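PDB 4HW6: hypothetical protein, IPT/TIG domain protein from Bacteroides ovatus, which is of unknown function but probably binds carbohydrate as an auxiliary nutrient-binding protein, joining an IPT/TIG domain to a six-bladed beta-propeller. Local coordinates for residues A[18-23]-A[84-89]; A[45-50]-A[62-67]. All blocks are in the same frame, centred on the assembly; numbering follows the deposited sequence. Where two conformers were deposited one is given.

Interaction 1: residues A[18-23]-A[84-89]; sequences EEIVVE and VSVVGD
Ile20 and Val22 face Val84 and Val86 across the interior of the IPT/TIG domain, a small Ig-like beta sandwich of the E-set type. The backbone spacing supports a face-to-face reading: even the nearest alpha carbons, Val22 CA and Val84 CA, are 7.2 Å apart, too far for neighbours within one sheet, and the two segments share no hydrogen bond. About 188 Å² is buried between them, mostly between aliphatic side chains, with some methyl packing on the backbone.

Three methyl contacts carry the packing. With chi2 extended at 171°, Ile20 sends CD1 away from its own backbone and sets it against Val86, where CD1 lies 3.7 Å from Val86 CG2. Ile20 CD1 also lies 3.7 Å from Val86 N, on the backbone of strand 82-87. The second branch, Ile20 CG2, sits anti to the backbone N of its own residue and approaches Val84 CB to 4.3 Å. Ile20 therefore spans two residues that project to the same side of the opposing strand. Two residues further along the chain, Val22 meets Val84 branch to branch, Val22 CG2 to Val84 CG2 at 3.9 Å, the two side chains crossing at a slant.

Polar bonding runs laterally, to other strands. Val21 and Glu23 bond through their backbones to Arg41 and Tyr39, while Val84 and Val86 do so to Gly97 and Leu94, and Ser85 to Lys51. The side chain of Ser85 starts away from 18-23, and its OG makes a weak hydrogen bond to Glu93 OE1. Before the strand begins, Glu19 forms a salt bridge with Lys95.

Further apolar groups border the contact: Val38 touches both Val22 and Val84, and Phe43 lies against Ile20. Besides its side-chain contacts, Ile20 CG2 comes within 3.9 Å of the carbonyl oxygen Val84 O.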
loop_
_atom_site.group_PDB
_atom_site.type_symbol
_atom_site.label_atom_id
_atom_site.label_comp_id
_atom_site.label_asym_id
_atom_site.label_seq_id
_atom_site.Cartn_x
_atom_site.Cartn_y
_atom_site.Cartn_z
ATOM N N GLU A 18 3.763 27.513 -40.895
ATOM C CA GLU A 18 4.967 27.045 -40.215
ATOM C C GLU A 18 4.631 26.095 -39.078
ATOM O O GLU A 18 3.571 26.196 -38.470
ATOM C CB GLU A 18 5.737 28.226 -39.629
ATOM C CG GLU A 18 6.283 29.211 -40.650
ATOM C CD GLU A 18 7.213 30.237 -40.020
ATOM O OE1 GLU A 18 7.231 30.363 -38.767
ATOM O OE2 GLU A 18 7.940 30.915 -40.777
ATOM N N GLU A 19 5.563 25.195 -38.778
ATOM C CA GLU A 19 5.400 24.268 -37.661
ATOM C C GLU A 19 5.603 24.989 -36.332
ATOM O O GLU A 19 6.248 26.038 -36.270
ATOM C CB GLU A 19 6.393 23.104 -37.778
ATOM C CG GLU A 19 6.196 22.223 -39.006
ATOM C CD GLU A 19 4.762 21.711 -39.145
ATOM O OE1 GLU A 19 4.299 20.976 -38.247
ATOM O OE2 GLU A 19 4.099 22.045 -40.154
ATOM N N ILE A 20 5.028 24.439 -35.270
ATOM C CA ILE A 20 5.374 24.892 -33.931
ATOM C C ILE A 20 6.605 24.101 -33.485
ATOM O O ILE A 20 6.614 22.870 -33.520
ATOM C CB ILE A 20 4.206 24.719 -32.953
ATOM C CG1 ILE A 20 3.087 25.693 -33.309
ATOM C CG2 ILE A 20 4.669 24.927 -31.514
ATOM C CD1 ILE A 20 1.805 25.461 -32.530
ATOM N N VAL A 21 7.649 24.817 -33.092
ATOM C CA VAL A 21 8.882 24.199 -32.616
ATOM C C VAL A 21 9.005 24.495 -31.130
ATOM O O VAL A 21 8.842 25.638 -30.707
ATOM C CB VAL A 21 10.118 24.745 -33.349
ATOM C CG1 VAL A 21 11.362 23.983 -32.917
ATOM C CG2 VAL A 21 9.920 24.652 -34.860
ATOM N N VAL A 22 9.219 23.456 -30.332
ATOM C CA VAL A 22 9.453 23.644 -28.920
ATOM C C VAL A 22 10.932 23.309 -28.720
ATOM O O VAL A 22 11.331 22.143 -28.820
ATOM C CB VAL A 22 8.515 22.761 -28.062
ATOM C CG1 VAL A 22 8.647 23.134 -26.588
ATOM C CG2 VAL A 22 7.063 22.905 -28.534
ATOM N N GLU A 23 11.745 24.344 -28.504
ATOM C CA GLU A 23 13.201 24.196 -28.445
ATOM C C GLU A 23 13.652 23.760 -27.069
ATOM O O GLU A 23 14.434 22.827 -26.929
ATOM C CB GLU A 23 13.897 25.511 -28.810
ATOM N N VAL A 84 3.082 22.020 -27.077
ATOM C CA VAL A 84 2.450 23.316 -27.282
ATOM C C VAL A 84 1.605 23.229 -28.540
ATOM O O VAL A 84 2.091 22.798 -29.595
ATOM C CB VAL A 84 3.500 24.431 -27.450
ATOM C CG1 VAL A 84 2.828 25.771 -27.755
ATOM C CG2 VAL A 84 4.369 24.528 -26.194
ATOM N N SER A 85 0.351 23.648 -28.419
ATOM C CA SER A 85 -0.604 23.641 -29.521
ATOM C C SER A 85 -1.216 25.021 -29.694
ATOM O O SER A 85 -1.420 25.751 -28.713
ATOM C CB SER A 85 -1.726 22.645 -29.222
ATOM O OG SER A 85 -1.227 21.319 -29.108
ATOM N N VAL A 86 -1.548 25.365 -30.935
ATOM C CA VAL A 86 -2.295 26.590 -31.220
ATOM C C VAL A 86 -3.600 26.188 -31.901
ATOM O O VAL A 86 -3.594 25.370 -32.819
ATOM C CB VAL A 86 -1.478 27.574 -32.089
ATOM C CG1 VAL A 86 -2.371 28.661 -32.666
ATOM C CG2 VAL A 86 -0.353 28.189 -31.263
ATOM N N VAL A 87 -4.716 26.746 -31.428
ATOM C CA VAL A 87 -6.041 26.448 -31.981
ATOM C C VAL A 87 -6.549 27.633 -32.803
ATOM O O VAL A 87 -6.110 28.765 -32.598
ATOM C CB VAL A 87 -7.079 26.115 -30.876
ATOM C CG1 VAL A 87 -6.600 24.962 -30.005
ATOM C CG2 VAL A 87 -7.372 27.329 -30.010
ATOM N N GLY A 88 -7.465 27.363 -33.728
ATOM C CA GLY A 88 -8.106 28.410 -34.542
ATOM C C GLY A 88 -9.285 29.088 -33.852
ATOM O O GLY A 88 -9.525 28.880 -32.658
ATOM N N ASP A 89 -10.020 29.901 -34.609
ATOM C CA ASP A 89 -11.217 30.590 -34.100
ATOM C C ASP A 89 -12.289 29.590 -33.666
ATOM O O ASP A 89 -12.987 29.805 -32.677
ATOM C CB ASP A 89 -11.809 31.522 -35.170
ATOM C CG ASP A 89 -10.853 32.632 -35.589
ATOM O OD1 ASP A 89 -9.851 32.871 -34.886
ATOM O OD2 ASP A 89 -11.112 33.271 -36.630
#

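Interaction 2: residues A[45-50]-A[62-67]; sequences NDVSKV and INVKGE
Val64 presses one methyl against the backbone of Asn45, Asp46 and Val47, where the loop between strands 35-41 and 50-54 passes over the end of strand 57-64 in this Ig-like IPT/TIG sandwich. The closest approaches all use CG1 of Val64: Val64 CG1 is 3.5 Å from Asp46 N, and it is also 3.6 Å from Val47 N. A chi1 of 62° puts this branch between the backbone N and the carbonyl carbon of Val64, which brings it against the loop backbone while CG2 takes the position anti to N. Val64 is the residue most covered by the contact, which buries about 264 Å² in all and contains no hydrogen bond between the segments.

Beside this central contact, Val50 adds a looser apolar contact, Val50 CG1 to Val64 CB at 4.3 Å. Val47 slides past Val64 in the opposite sense, but it was deposited in two conformers, so its side-chain packing is less certain.

A second shell fixes the loop. Lys49 N donates to Asp46 O at 3.1 Å, closing a tight turn, and Ser48 N makes only a weak bond to Asp46 OD1. The side chain of Asn45 turns away from strand 57-64, and its ND2 bonds to Gly11 O in the N-terminal segment.

The strand is set in place from its other edge. Ile62 and Asn63 both pair with Leu70, forming a classic beta bulge, and Val64 follows directly after it with its CB directed at the loop. Beyond, Gly66, at a phi of 80°, pairs through its backbone with Phe43, which the side chain of Val64 also touches. Within the turn, Ser48 OG donates to Asp46 OD1 over 2.6 Å, arriving 36° above the carboxylate plane.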
loop_
_atom_site.group_PDB
_atom_site.type_symbol
_atom_site.label_atom_id
_atom_site.label_comp_id
_atom_site.label_asym_id
_atom_site.label_seq_id
_atom_site.Cartn_x
_atom_site.Cartn_y
_atom_site.Cartn_z
ATOM N N ASN A 45 0.613 35.105 -30.486
ATOM C CA ASN A 45 0.581 36.166 -29.473
ATOM C C ASN A 45 -0.774 36.279 -28.772
ATOM O O ASN A 45 -1.125 37.339 -28.260
ATOM C CB ASN A 45 0.974 37.510 -30.100
ATOM C CG ASN A 45 -0.001 37.973 -31.172
ATOM O OD1 ASN A 45 -1.148 37.537 -31.215
ATOM N ND2 ASN A 45 0.457 38.862 -32.046
ATOM N N ASP A 46 -1.519 35.180 -28.750
ATOM C CA ASP A 46 -2.845 35.137 -28.142
ATOM C C ASP A 46 -2.908 33.994 -27.130
ATOM O O ASP A 46 -2.872 32.820 -27.510
ATOM C CB ASP A 46 -3.907 34.957 -29.233
ATOM C CG ASP A 46 -5.324 35.159 -28.723
ATOM O OD1 ASP A 46 -5.548 35.066 -27.494
ATOM O OD2 ASP A 46 -6.219 35.400 -29.563
ATOM N N VAL A 47 -3.041 34.351 -25.849
ATOM C CA VAL A 47 -3.015 33.380 -24.751
ATOM C C VAL A 47 -4.194 32.403 -24.823
ATOM O O VAL A 47 -4.049 31.212 -24.543
ATOM C CB VAL A 47 -3.035 34.088 -23.376
ATOM C CG1 VAL A 47 -2.711 33.105 -22.267
ATOM C CG2 VAL A 47 -2.054 35.253 -23.350
ATOM N N SER A 48 -5.366 32.914 -25.198
ATOM C CA SER A 48 -6.570 32.078 -25.301
ATOM C C SER A 48 -6.482 31.021 -26.414
ATOM O O SER A 48 -7.241 30.054 -26.408
ATOM C CB SER A 48 -7.811 32.952 -25.509
ATOM O OG SER A 48 -7.683 33.752 -26.671
ATOM N N LYS A 49 -5.552 31.197 -27.353
ATOM C CA LYS A 49 -5.413 30.281 -28.489
ATOM C C LYS A 49 -4.267 29.272 -28.356
ATOM O O LYS A 49 -4.134 28.382 -29.188
ATOM C CB LYS A 49 -5.263 31.089 -29.784
ATOM C CG LYS A 49 -6.478 31.949 -30.117
ATOM C CD LYS A 49 -7.712 31.084 -30.336
ATOM C CE LYS A 49 -8.916 31.881 -30.792
ATOM N NZ LYS A 49 -10.119 31.002 -30.807
ATOM N N VAL A 50 -3.450 29.392 -27.315
ATOM C CA VAL A 50 -2.369 28.436 -27.095
ATOM C C VAL A 50 -2.720 27.484 -25.952
ATOM O O VAL A 50 -3.263 27.901 -24.924
ATOM C CB VAL A 50 -1.020 29.141 -26.824
ATOM C CG1 VAL A 50 -1.032 29.830 -25.477
ATOM C CG2 VAL A 50 0.135 28.143 -26.913
ATOM N N ILE A 62 0.125 31.668 -18.797
ATOM C CA ILE A 62 0.083 33.035 -18.271
ATOM C C ILE A 62 0.338 34.095 -19.340
ATOM O O ILE A 62 -0.345 35.117 -19.380
ATOM C CB ILE A 62 1.110 33.211 -17.142
ATOM C CG1 ILE A 62 0.778 32.255 -15.999
ATOM C CG2 ILE A 62 1.139 34.661 -16.652
ATOM C CD1 ILE A 62 1.650 32.451 -14.774
ATOM N N ASN A 63 1.329 33.869 -20.193
ATOM C CA ASN A 63 1.563 34.757 -21.334
ATOM C C ASN A 63 2.113 33.964 -22.509
ATOM O O ASN A 63 2.570 32.819 -22.341
ATOM C CB ASN A 63 2.465 35.957 -20.946
ATOM C CG ASN A 63 3.924 35.573 -20.716
ATOM O OD1 ASN A 63 4.570 34.972 -21.575
ATOM N ND2 ASN A 63 4.462 35.961 -19.565
ATOM N N VAL A 64 2.025 34.554 -23.694
ATOM C CA VAL A 64 2.652 34.000 -24.888
ATOM C C VAL A 64 3.215 35.174 -25.698
ATOM O O VAL A 64 2.567 36.211 -25.824
ATOM C CB VAL A 64 1.666 33.124 -25.709
ATOM C CG1 VAL A 64 0.487 33.937 -26.216
ATOM C CG2 VAL A 64 2.386 32.428 -26.861
ATOM N N LYS A 65 4.437 35.018 -26.206
ATOM C CA LYS A 65 5.164 36.106 -26.859
ATOM C C LYS A 65 5.824 35.644 -28.164
ATOM O O LYS A 65 6.909 36.109 -28.518
ATOM C CB LYS A 65 6.234 36.673 -25.914
ATOM C CG LYS A 65 5.751 36.914 -24.497
ATOM C CD LYS A 65 6.784 37.669 -23.681
ATOM C CE LYS A 65 6.291 37.931 -22.266
ATOM N NZ LYS A 65 6.970 39.107 -21.671
ATOM N N GLY A 66 5.162 34.733 -28.875
ATOM C CA GLY A 66 5.647 34.250 -30.166
ATOM C C GLY A 66 6.741 33.203 -30.078
ATOM O O GLY A 66 6.589 32.103 -30.613
ATOM N N GLU A 67 7.855 33.552 -29.430
ATOM C CA GLU A 67 9.009 32.661 -29.309
ATOM C C GLU A 67 9.203 32.174 -27.876
ATOM O O GLU A 67 10.140 31.427 -27.590
ATOM C CB GLU A 67 10.280 33.357 -29.797
ATOM C CG GLU A 67 10.251 33.752 -31.269
ATOM C CD GLU A 67 9.388 34.978 -31.557
ATOM O OE1 GLU A 67 9.445 35.958 -30.777
ATOM O OE2 GLU A 67 8.660 34.973 -32.577
#

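How the interactions relate
From the N terminus, the chain first contributes 18-23, then the loop 45-50, returns along 62-67 and then reaches 84-89. Interaction 2 closes a short loop of 11 intervening residues, nested inside the 60-residue loop closed by interaction 1; the two do not cross. Interaction 1 ties strand 21-30 to strand 82-87, and interaction 2 fastens the lead-in to strand 50-54 onto strand 57-64. Their centres lie 10 Å apart. Lys49 supplies the polar links between them: Lys49 O probably accepts from Val87 N at 2.8 Å, and Lys49 NZ probably bonds to Gly88 O at 2.9 Å. Val50 CG2 also packs on Ser85 O.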